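Local coordinates for protein cytolethal distending toxin subunit A (Haemophilus ducreyi, PDB 1SR4) that probably pairs with CdtC to deliver the genotoxic CdtB subunit into host cells, which then arrest in G2/M, at residues 72-77 with 81-86; 87-92 with 170-175; 97-102 with 119-124. All blocks are in the same frame, centred on the assembly; numbering follows the deposited sequence.

Contact 1 (72-77 with 81-86); sequences TVWALA and WLWAYP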
loop_
_atom_site.group_PDB
_atom_site.type_symbol
_atom_site.label_atom_id
_atom_site.label_comp_id
_atom_site.label_asym_id
_atom_site.label_seq_id
_atom_site.Cartn_x
_atom_site.Cartn_y
_atom_site.Cartn_z
ATOM N N THR A 72 20.861 2.111 8.542
ATOM C CA THR A 72 21.496 3.368 8.178
ATOM C C THR A 72 22.998 3.302 7.920
ATOM O O THR A 72 23.703 2.400 8.388
ATOM C CB THR A 72 21.276 4.395 9.305
ATOM O OG1 THR A 72 21.853 5.646 8.949
ATOM C CG2 THR A 72 21.914 3.902 10.599
ATOM N N VAL A 73 23.455 4.263 7.131
ATOM C CA VAL A 73 24.870 4.437 6.866
ATOM C C VAL A 73 25.377 4.988 8.199
ATOM O O VAL A 73 24.618 5.635 8.931
ATOM C CB VAL A 73 25.089 5.532 5.788
ATOM C CG1 VAL A 73 26.536 6.086 5.867
ATOM C CG2 VAL A 73 24.774 4.970 4.405
ATOM N N TRP A 74 26.618 4.689 8.567
ATOM C CA TRP A 74 27.166 5.276 9.789
ATOM C C TRP A 74 28.423 6.020 9.299
ATOM O O TRP A 74 28.405 7.240 9.186
ATOM C CB TRP A 74 27.516 4.221 10.845
ATOM C CG TRP A 74 28.068 4.853 12.076
ATOM C CD1 TRP A 74 27.432 5.744 12.902
ATOM C CD2 TRP A 74 29.396 4.717 12.583
ATOM N NE1 TRP A 74 28.289 6.173 13.891
ATOM C CE2 TRP A 74 29.501 5.560 13.720
ATOM C CE3 TRP A 74 30.514 3.970 12.188
ATOM C CZ2 TRP A 74 30.682 5.671 14.463
ATOM C CZ3 TRP A 74 31.694 4.084 12.931
ATOM C CH2 TRP A 74 31.765 4.927 14.053
ATOM N N ALA A 75 29.490 5.285 8.972
ATOM C CA ALA A 75 30.707 5.918 8.438
ATOM C C ALA A 75 30.338 6.276 7.005
ATOM O O ALA A 75 29.890 5.419 6.232
ATOM C CB ALA A 75 31.894 4.936 8.464
ATOM N N LEU A 76 30.524 7.539 6.652
ATOM C CA LEU A 76 30.146 8.040 5.335
ATOM C C LEU A 76 30.893 7.538 4.107
ATOM O O LEU A 76 30.315 7.486 3.026
ATOM C CB LEU A 76 30.189 9.574 5.335
ATOM C CG LEU A 76 29.348 10.314 6.383
ATOM C CD1 LEU A 76 29.533 11.832 6.202
ATOM C CD2 LEU A 76 27.877 9.941 6.235
ATOM N N ALA A 77 32.164 7.178 4.248
ATOM C CA ALA A 77 32.916 6.715 3.086
ATOM C C ALA A 77 32.302 5.437 2.516
ATOM O O ALA A 77 31.785 4.602 3.266
ATOM C CB ALA A 77 34.381 6.468 3.470
ATOM N N TRP A 81 30.364 -0.494 6.642
ATOM C CA TRP A 81 29.224 -1.264 7.097
ATOM C C TRP A 81 28.023 -0.400 7.468
ATOM O O TRP A 81 28.160 0.723 7.950
ATOM C CB TRP A 81 29.560 -2.091 8.349
ATOM C CG TRP A 81 30.633 -3.121 8.228
ATOM C CD1 TRP A 81 31.848 -3.116 8.864
ATOM C CD2 TRP A 81 30.569 -4.354 7.494
ATOM N NE1 TRP A 81 32.539 -4.272 8.574
ATOM C CE2 TRP A 81 31.779 -5.050 7.739
ATOM C CE3 TRP A 81 29.610 -4.939 6.657
ATOM C CZ2 TRP A 81 32.052 -6.307 7.178
ATOM C CZ3 TRP A 81 29.881 -6.187 6.098
ATOM C CH2 TRP A 81 31.097 -6.858 6.365
ATOM N N LEU A 82 26.849 -0.973 7.256
ATOM C CA LEU A 82 25.588 -0.348 7.611
ATOM C C LEU A 82 25.268 -0.894 8.990
ATOM O O LEU A 82 25.693 -1.992 9.337
ATOM C CB LEU A 82 24.489 -0.780 6.630
ATOM C CG LEU A 82 24.063 0.167 5.508
ATOM C CD1 LEU A 82 25.243 0.922 4.917
ATOM C CD2 LEU A 82 23.305 -0.629 4.466
ATOM N N TRP A 83 24.503 -0.130 9.758
ATOM C CA TRP A 83 24.074 -0.505 11.096
ATOM C C TRP A 83 22.597 -0.122 11.202
ATOM O O TRP A 83 22.000 0.314 10.223
ATOM C CB TRP A 83 24.863 0.307 12.137
ATOM C CG TRP A 83 26.334 0.021 12.096
ATOM C CD1 TRP A 83 27.260 0.566 11.256
ATOM C CD2 TRP A 83 27.024 -0.965 12.873
ATOM N NE1 TRP A 83 28.491 -0.029 11.460
ATOM C CE2 TRP A 83 28.368 -0.971 12.446
ATOM C CE3 TRP A 83 26.629 -1.847 13.892
ATOM C CZ2 TRP A 83 29.332 -1.835 13.002
ATOM C CZ3 TRP A 83 27.585 -2.706 14.445
ATOM C CH2 TRP A 83 28.918 -2.693 13.995
ATOM N N ALA A 84 22.012 -0.293 12.378
ATOM C CA ALA A 84 20.631 0.114 12.584
ATOM C C ALA A 84 20.536 0.877 13.916
ATOM O O ALA A 84 20.807 0.322 14.989
ATOM C CB ALA A 84 19.718 -1.080 12.592
ATOM N N TYR A 85 20.172 2.156 13.815
ATOM C CA TYR A 85 20.010 3.047 14.962
ATOM C C TYR A 85 18.603 3.608 14.958
ATOM O O TYR A 85 18.073 3.939 13.896
ATOM C CB TYR A 85 20.921 4.282 14.852
ATOM C CG TYR A 85 22.385 4.118 15.175
ATOM C CD1 TYR A 85 22.926 4.686 16.336
ATOM C CD2 TYR A 85 23.252 3.487 14.279
ATOM C CE1 TYR A 85 24.299 4.640 16.585
ATOM C CE2 TYR A 85 24.613 3.433 14.520
ATOM C CZ TYR A 85 25.130 4.013 15.670
ATOM O OH TYR A 85 26.482 3.980 15.878
ATOM N N PRO A 86 17.966 3.697 16.130
ATOM C CA PRO A 86 16.623 4.272 16.120
ATOM C C PRO A 86 16.804 5.789 15.945
ATOM O O PRO A 86 17.871 6.350 16.235
ATOM C CB PRO A 86 16.078 3.919 17.504
ATOM C CG PRO A 86 17.318 3.884 18.362
ATOM C CD PRO A 86 18.307 3.158 17.465
HETATM O O HOH W 1 28.038 3.241 6.660
HETATM O O HOH W 2 29.975 2.329 9.316
#
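The indole of Trp-74 has the hydroxyl of Tyr-85 over one face and a water in plane at its edge; that same water (water 2) also lies in plane at the edge of the Trp-83 indole. Tyr-85 OH sits 3.5 Å from Trp-74 NE1, but the angle is too poor for a hydrogen bond, so the contact is one of atom over ring. The Tyr-85 ring and the five-membered ring of Trp-74 are nearly parallel, at 13°, yet slid so far apart that they barely overlap, with Trp-74 CD1 4.0 Å from Tyr-85 CE2. Trp-83 is turned steeply to Trp-74, its five-membered ring at 79°, and its CD1 meets the Trp-74 CB at 3.7 Å. With CG anti to the backbone N (chi1 -180°), Trp-74 carries its indole across to the tyrosine and completes the aromatic cluster. Next to it, Thr-72 points CG2 at Tyr-85 CD2 (3.9 Å), and its OG1 donates to the carbonyl O of Val-73, the next residue. Thr-72 and Trp-83 form an antiparallel hydrogen-bonded pair: Thr-72 N reaches Trp-83 O at 2.7 Å, and the return bond from Trp-83 N to Thr-72 O, 3.0 Å, is almost straight. Toward the turn, two waters bridge the backbones: both donate to Trp-81 O; one accepts from Trp-74 N and donates to Ala-75 O, the other accepts from Ala-75 N. Residues 74-85 are thought to mediate binding to target cells, consistent with the exposed indoles of Trp-74 and Trp-81. The contact lies in the hairpin of strands 69-73 and 82-86 of a ricin-type beta-trefoil, with strand 127-131 packing against Val-73 and Leu-82, and Phe-93 and Tyr-173 extending the aromatic cluster.

Contact 2 (87-92 with 170-175); sequences NIYSQD and TTFYST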
loop_
_atom_site.group_PDB
_atom_site.type_symbol
_atom_site.label_atom_id
_atom_site.label_comp_id
_atom_site.label_asym_id
_atom_site.label_seq_id
_atom_site.Cartn_x
_atom_site.Cartn_y
_atom_site.Cartn_z
ATOM N N ASN A 87 15.766 6.458 15.465
ATOM C CA ASN A 87 15.832 7.904 15.291
ATOM C C ASN A 87 16.272 8.611 16.591
ATOM O O ASN A 87 17.096 9.537 16.576
ATOM C CB ASN A 87 14.457 8.461 14.912
ATOM C CG ASN A 87 14.411 9.986 15.028
ATOM O OD1 ASN A 87 15.047 10.682 14.238
ATOM N ND2 ASN A 87 13.684 10.510 16.030
ATOM N N ILE A 88 15.733 8.160 17.720
ATOM C CA ILE A 88 16.022 8.828 18.983
ATOM C C ILE A 88 17.494 8.830 19.359
ATOM O O ILE A 88 17.918 9.700 20.111
ATOM C CB ILE A 88 15.155 8.254 20.139
ATOM C CG1 ILE A 88 15.168 9.202 21.341
ATOM C CG2 ILE A 88 15.647 6.865 20.539
ATOM C CD1 ILE A 88 14.477 10.487 21.107
ATOM N N TYR A 89 18.283 7.899 18.820
ATOM C CA TYR A 89 19.713 7.872 19.135
ATOM C C TYR A 89 20.562 8.317 17.946
ATOM O O TYR A 89 21.790 8.181 17.982
ATOM C CB TYR A 89 20.168 6.455 19.520
ATOM C CG TYR A 89 19.519 5.857 20.751
ATOM C CD1 TYR A 89 19.054 6.661 21.787
ATOM C CD2 TYR A 89 19.391 4.468 20.882
ATOM C CE1 TYR A 89 18.478 6.100 22.924
ATOM C CE2 TYR A 89 18.820 3.907 21.997
ATOM C CZ TYR A 89 18.365 4.718 23.018
ATOM O OH TYR A 89 17.788 4.143 24.126
ATOM N N SER A 90 19.925 8.842 16.899
ATOM C CA SER A 90 20.649 9.235 15.695
ATOM C C SER A 90 20.162 10.527 15.030
ATOM O O SER A 90 20.304 10.690 13.815
ATOM C CB SER A 90 20.564 8.085 14.678
ATOM O OG SER A 90 19.193 7.789 14.384
ATOM N N GLN A 91 19.592 11.445 15.798
ATOM C CA GLN A 91 19.092 12.681 15.197
ATOM C C GLN A 91 20.142 13.432 14.380
ATOM O O GLN A 91 19.820 14.058 13.377
ATOM C CB GLN A 91 18.528 13.614 16.272
ATOM C CG GLN A 91 17.351 13.023 17.012
ATOM C CD GLN A 91 17.759 12.444 18.331
ATOM O OE1 GLN A 91 18.847 11.839 18.463
ATOM N NE2 GLN A 91 16.901 12.607 19.326
ATOM N N ASP A 92 21.397 13.344 14.797
ATOM C CA ASP A 92 22.466 14.043 14.104
ATOM C C ASP A 92 22.886 13.362 12.810
ATOM O O ASP A 92 23.685 13.918 12.076
ATOM C CB ASP A 92 23.671 14.196 15.037
ATOM C CG ASP A 92 24.179 12.852 15.572
ATOM O OD1 ASP A 92 23.353 11.951 15.821
ATOM O OD2 ASP A 92 25.401 12.705 15.767
ATOM N N THR A 170 22.810 -3.538 24.203
ATOM C CA THR A 170 23.331 -2.796 25.342
ATOM C C THR A 170 23.893 -1.471 24.837
ATOM O O THR A 170 24.419 -0.667 25.607
ATOM C CB THR A 170 24.455 -3.571 26.082
ATOM O OG1 THR A 170 25.452 -3.984 25.145
ATOM C CG2 THR A 170 23.889 -4.785 26.790
ATOM N N THR A 171 23.807 -1.254 23.533
ATOM C CA THR A 171 24.300 -0.008 22.979
ATOM C C THR A 171 23.226 0.655 22.114
ATOM O O THR A 171 22.105 0.166 22.043
ATOM C CB THR A 171 25.576 -0.224 22.163
ATOM O OG1 THR A 171 26.187 1.057 21.919
ATOM C CG2 THR A 171 25.259 -0.910 20.843
ATOM N N PHE A 172 23.582 1.764 21.473
ATOM C CA PHE A 172 22.673 2.563 20.636
ATOM C C PHE A 172 22.134 1.874 19.396
ATOM O O PHE A 172 21.116 2.295 18.840
ATOM C CB PHE A 172 23.383 3.815 20.103
ATOM C CG PHE A 172 24.134 4.592 21.132
ATOM C CD1 PHE A 172 23.464 5.291 22.124
ATOM C CD2 PHE A 172 25.525 4.631 21.097
ATOM C CE1 PHE A 172 24.175 6.030 23.065
ATOM C CE2 PHE A 172 26.237 5.363 22.031
ATOM C CZ PHE A 172 25.557 6.059 23.020
ATOM N N TYR A 173 22.829 0.839 18.954
ATOM C CA TYR A 173 22.479 0.184 17.716
ATOM C C TYR A 173 22.351 -1.315 17.739
ATOM O O TYR A 173 22.843 -2.002 18.652
ATOM C CB TYR A 173 23.568 0.514 16.709
ATOM C CG TYR A 173 24.937 0.127 17.252
ATOM C CD1 TYR A 173 25.406 -1.194 17.172
ATOM C CD2 TYR A 173 25.743 1.073 17.890
ATOM C CE1 TYR A 173 26.656 -1.556 17.717
ATOM C CE2 TYR A 173 26.984 0.725 18.438
ATOM C CZ TYR A 173 27.434 -0.585 18.346
ATOM O OH TYR A 173 28.670 -0.903 18.859
ATOM N N SER A 174 21.723 -1.805 16.672
ATOM C CA SER A 174 21.578 -3.224 16.439
ATOM C C SER A 174 22.655 -3.505 15.400
ATOM O O SER A 174 22.925 -2.669 14.529
ATOM C CB SER A 174 20.197 -3.552 15.863
ATOM O OG SER A 174 19.215 -3.553 16.889
ATOM N N THR A 175 23.291 -4.663 15.508
ATOM C CA THR A 175 24.327 -5.075 14.562
ATOM C C THR A 175 23.589 -5.775 13.439
ATOM O O THR A 175 22.742 -6.630 13.688
ATOM C CB THR A 175 25.312 -6.044 15.248
ATOM O OG1 THR A 175 25.835 -5.400 16.418
ATOM C CG2 THR A 175 26.470 -6.426 14.317
#
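Phe-172 turns the edge of its ring toward one face of Tyr-89, a T-shaped pair with centroids 5.9 Å apart and planes at 71°. The CD1 side of the phenylalanine lies over the tyrosine, offset toward the rim rather than above the centre. Tyr-89 CD2 also comes to 3.4 Å from Phe-172 O and 4.1 Å from Phe-172 CB, so the tyrosine also touches, through CD2, the backbone that carries the other ring. In Tyr-89, CG stands anti to the carbonyl carbon (chi1 -62°), which sends the ring across to the other loop. On the opposite face of that ring lies CG2 of Ile-88, 3.6 Å above the plane and again toward the rim, so the tyrosine is held between its own neighbour and Phe-172. In this beta-trefoil the pair joins two surface loops far apart in sequence, one following strand 82-86 and the other preceding strand 176-179. The first loop is braced by a backbone bond from Ser-90 N to Asn-87 O, 2.9 Å long, and by Arg-97, which bonds both Asn-87 OD1 and Ser-90 OG. The second is tied to strand 82-86 between Ser-174 and Ala-84, while Phe-172 also touches Tyr-85. The first loop also faces the CdtC subunit: Tyr-89 packs on Phe-121 of that chain, and Asn-87 ND2 donates to its Leu-26 O.

Contact 3 (97-102 with 119-124); sequences RNWKME and TCVEAY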
loop_
_atom_site.group_PDB
_atom_site.type_symbol
_atom_site.label_atom_id
_atom_site.label_comp_id
_atom_site.label_asym_id
_atom_site.label_seq_id
_atom_site.Cartn_x
_atom_site.Cartn_y
_atom_site.Cartn_z
ATOM N N ARG A 97 19.935 8.264 6.803
ATOM C CA ARG A 97 19.065 7.219 7.369
ATOM C C ARG A 97 17.879 6.852 6.469
ATOM O O ARG A 97 17.181 5.869 6.726
ATOM C CB ARG A 97 18.537 7.681 8.724
ATOM C CG ARG A 97 19.628 7.844 9.781
ATOM C CD ARG A 97 19.057 8.485 11.042
ATOM N NE ARG A 97 18.530 9.815 10.752
ATOM C CZ ARG A 97 17.758 10.499 11.589
ATOM N NH1 ARG A 97 17.431 9.986 12.777
ATOM N NH2 ARG A 97 17.281 11.683 11.228
ATOM N N ASN A 98 17.664 7.640 5.416
ATOM C CA ASN A 98 16.558 7.434 4.484
ATOM C C ASN A 98 17.007 6.839 3.165
ATOM O O ASN A 98 18.077 7.157 2.668
ATOM C CB ASN A 98 15.825 8.763 4.201
ATOM C CG ASN A 98 15.251 9.380 5.452
ATOM O OD1 ASN A 98 14.637 8.690 6.264
ATOM N ND2 ASN A 98 15.442 10.688 5.618
ATOM N N TRP A 99 16.148 6.002 2.590
ATOM C CA TRP A 99 16.449 5.339 1.341
ATOM C C TRP A 99 15.289 5.429 0.371
ATOM O O TRP A 99 14.128 5.552 0.776
ATOM C CB TRP A 99 16.731 3.852 1.586
ATOM C CG TRP A 99 17.768 3.584 2.640
ATOM C CD1 TRP A 99 17.567 3.494 3.988
ATOM C CD2 TRP A 99 19.165 3.372 2.421
ATOM N NE1 TRP A 99 18.763 3.234 4.627
ATOM C CE2 TRP A 99 19.758 3.150 3.686
ATOM C CE3 TRP A 99 19.975 3.344 1.274
ATOM C CZ2 TRP A 99 21.127 2.898 3.843
ATOM C CZ3 TRP A 99 21.344 3.093 1.428
ATOM C CH2 TRP A 99 21.901 2.873 2.708
ATOM N N LYS A 100 15.626 5.354 -0.911
ATOM C CA LYS A 100 14.650 5.338 -1.978
ATOM C C LYS A 100 14.667 3.884 -2.470
ATOM O O LYS A 100 15.702 3.356 -2.884
ATOM C CB LYS A 100 15.055 6.283 -3.112
ATOM C CG LYS A 100 14.191 6.134 -4.373
ATOM C CD LYS A 100 14.682 7.027 -5.527
ATOM C CE LYS A 100 14.459 8.498 -5.222
ATOM N NZ LYS A 100 14.941 9.422 -6.314
ATOM N N MET A 101 13.517 3.239 -2.399
ATOM C CA MET A 101 13.371 1.858 -2.827
ATOM C C MET A 101 12.917 1.818 -4.299
ATOM O O MET A 101 11.856 2.341 -4.633
ATOM C CB MET A 101 12.321 1.201 -1.942
ATOM C CG MET A 101 12.466 -0.260 -1.779
ATOM S SD MET A 101 11.204 -0.930 -0.658
ATOM C CE MET A 101 10.902 -2.297 -1.576
ATOM N N GLU A 102 13.719 1.199 -5.164
ATOM C CA GLU A 102 13.405 1.086 -6.591
ATOM C C GLU A 102 13.491 -0.350 -7.066
ATOM O O GLU A 102 14.191 -1.176 -6.469
ATOM C CB GLU A 102 14.401 1.862 -7.454
ATOM C CG GLU A 102 14.758 3.226 -6.959
ATOM C CD GLU A 102 15.718 3.949 -7.893
ATOM O OE1 GLU A 102 16.621 3.303 -8.466
ATOM O OE2 GLU A 102 15.576 5.178 -8.042
ATOM N N THR A 119 24.400 6.444 -2.640
ATOM C CA THR A 119 24.997 5.113 -2.776
ATOM C C THR A 119 23.914 4.044 -2.566
ATOM O O THR A 119 22.793 4.348 -2.134
ATOM C CB THR A 119 26.161 4.896 -1.764
ATOM O OG1 THR A 119 25.743 5.267 -0.446
ATOM C CG2 THR A 119 27.367 5.754 -2.147
ATOM N N CYS A 120 24.247 2.796 -2.871
ATOM C CA CYS A 120 23.294 1.691 -2.752
ATOM C C CYS A 120 23.646 0.668 -1.691
ATOM O O CYS A 120 24.837 0.403 -1.442
ATOM C CB CYS A 120 23.172 0.971 -4.100
ATOM S SG CYS A 120 22.073 1.835 -5.255
ATOM N N VAL A 121 22.607 0.088 -1.081
ATOM C CA VAL A 121 22.788 -0.944 -0.067
ATOM C C VAL A 121 23.361 -2.115 -0.841
ATOM O O VAL A 121 22.888 -2.416 -1.942
ATOM C CB VAL A 121 21.443 -1.383 0.580
ATOM C CG1 VAL A 121 21.641 -2.683 1.352
ATOM C CG2 VAL A 121 20.910 -0.267 1.539
ATOM N N GLU A 122 24.366 -2.780 -0.276
ATOM C CA GLU A 122 25.003 -3.914 -0.959
ATOM C C GLU A 122 25.382 -5.046 0.008
ATOM O O GLU A 122 25.994 -4.801 1.051
ATOM C CB GLU A 122 26.267 -3.430 -1.678
ATOM C CG GLU A 122 26.889 -4.489 -2.582
ATOM C CD GLU A 122 28.067 -3.975 -3.384
ATOM O OE1 GLU A 122 28.007 -2.830 -3.896
ATOM O OE2 GLU A 122 29.055 -4.739 -3.518
ATOM N N ALA A 123 25.014 -6.282 -0.329
ATOM C CA ALA A 123 25.359 -7.418 0.511
ATOM C C ALA A 123 26.856 -7.647 0.330
ATOM O O ALA A 123 27.350 -7.711 -0.805
ATOM C CB ALA A 123 24.589 -8.667 0.072
ATOM N N TYR A 124 27.570 -7.774 1.444
ATOM C CA TYR A 124 29.015 -7.994 1.419
ATOM C C TYR A 124 29.448 -8.774 2.660
ATOM O O TYR A 124 29.116 -8.390 3.792
ATOM C CB TYR A 124 29.758 -6.659 1.371
ATOM C CG TYR A 124 31.245 -6.838 1.558
ATOM C CD1 TYR A 124 32.044 -7.294 0.510
ATOM C CD2 TYR A 124 31.831 -6.664 2.810
ATOM C CE1 TYR A 124 33.389 -7.585 0.708
ATOM C CE2 TYR A 124 33.169 -6.946 3.026
ATOM C CZ TYR A 124 33.945 -7.411 1.969
ATOM O OH TYR A 124 35.268 -7.726 2.173
#
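One methyl of Val-121 presses on the face of the Trp-99 indole: CG2 lies 3.6 Å from the centroid of the six-membered ring and 19° off its normal, a CH-pi contact. The closest carbon is Trp-99 CZ3, at a tight 3.4 Å from Val-121 CG2. Trp-99 has CG anti to its carbonyl carbon (chi1 -52°), which carries the benzo ring over to the second strand, and Val-121 at chi1 166° puts CG1 opposite the backbone N and CG2 beside it, turned to the indole. The two side chains cross at about a right angle. Thr-119 O approaches the indole differently, at the edge near its plane, 4.0 Å from CZ3 of Trp-99. In the beta-trefoil the pair is buried where strands 99-103 and 120-124, each in its own hairpin, pack side chain to side chain; their backbones are too far apart to pair, with CA of Trp-99 and CA of Cys-120 8.8 Å apart. The indole is positioned by a hydrogen bond from NE1 to Leu-71 O, and Val-121 leans further on Phe-112 and Leu-128. Cys-120, whose CB is directed away from segment 97-102, is disulfide-bonded to Cys-133.

Overall arrangement
All three contacts belong to the beta-trefoil of this subunit. Contact 1 lies about 10 Å from contact 2 and about 11 Å from contact 3, centre to centre, while contacts 2 and 3 are about 19 Å apart. Ala-84 O and Ser-174 N, 2.9 Å apart, connect contact 1 to contact 2; Val-73 CG2 on Trp-99 CH2 and Leu-82 CD2 on Val-121 CG2 carry the hairpin into contact 3. Arg-97, at the start of contact 3, reaches back to the first loop of contact 2. Contact 1 overlaps the inferred cell-binding region, contact 2 borders CdtC, and strand 99-103 of contact 3 reaches CdtB, with Glu-102 salt-bridged to Arg-261 of that chain.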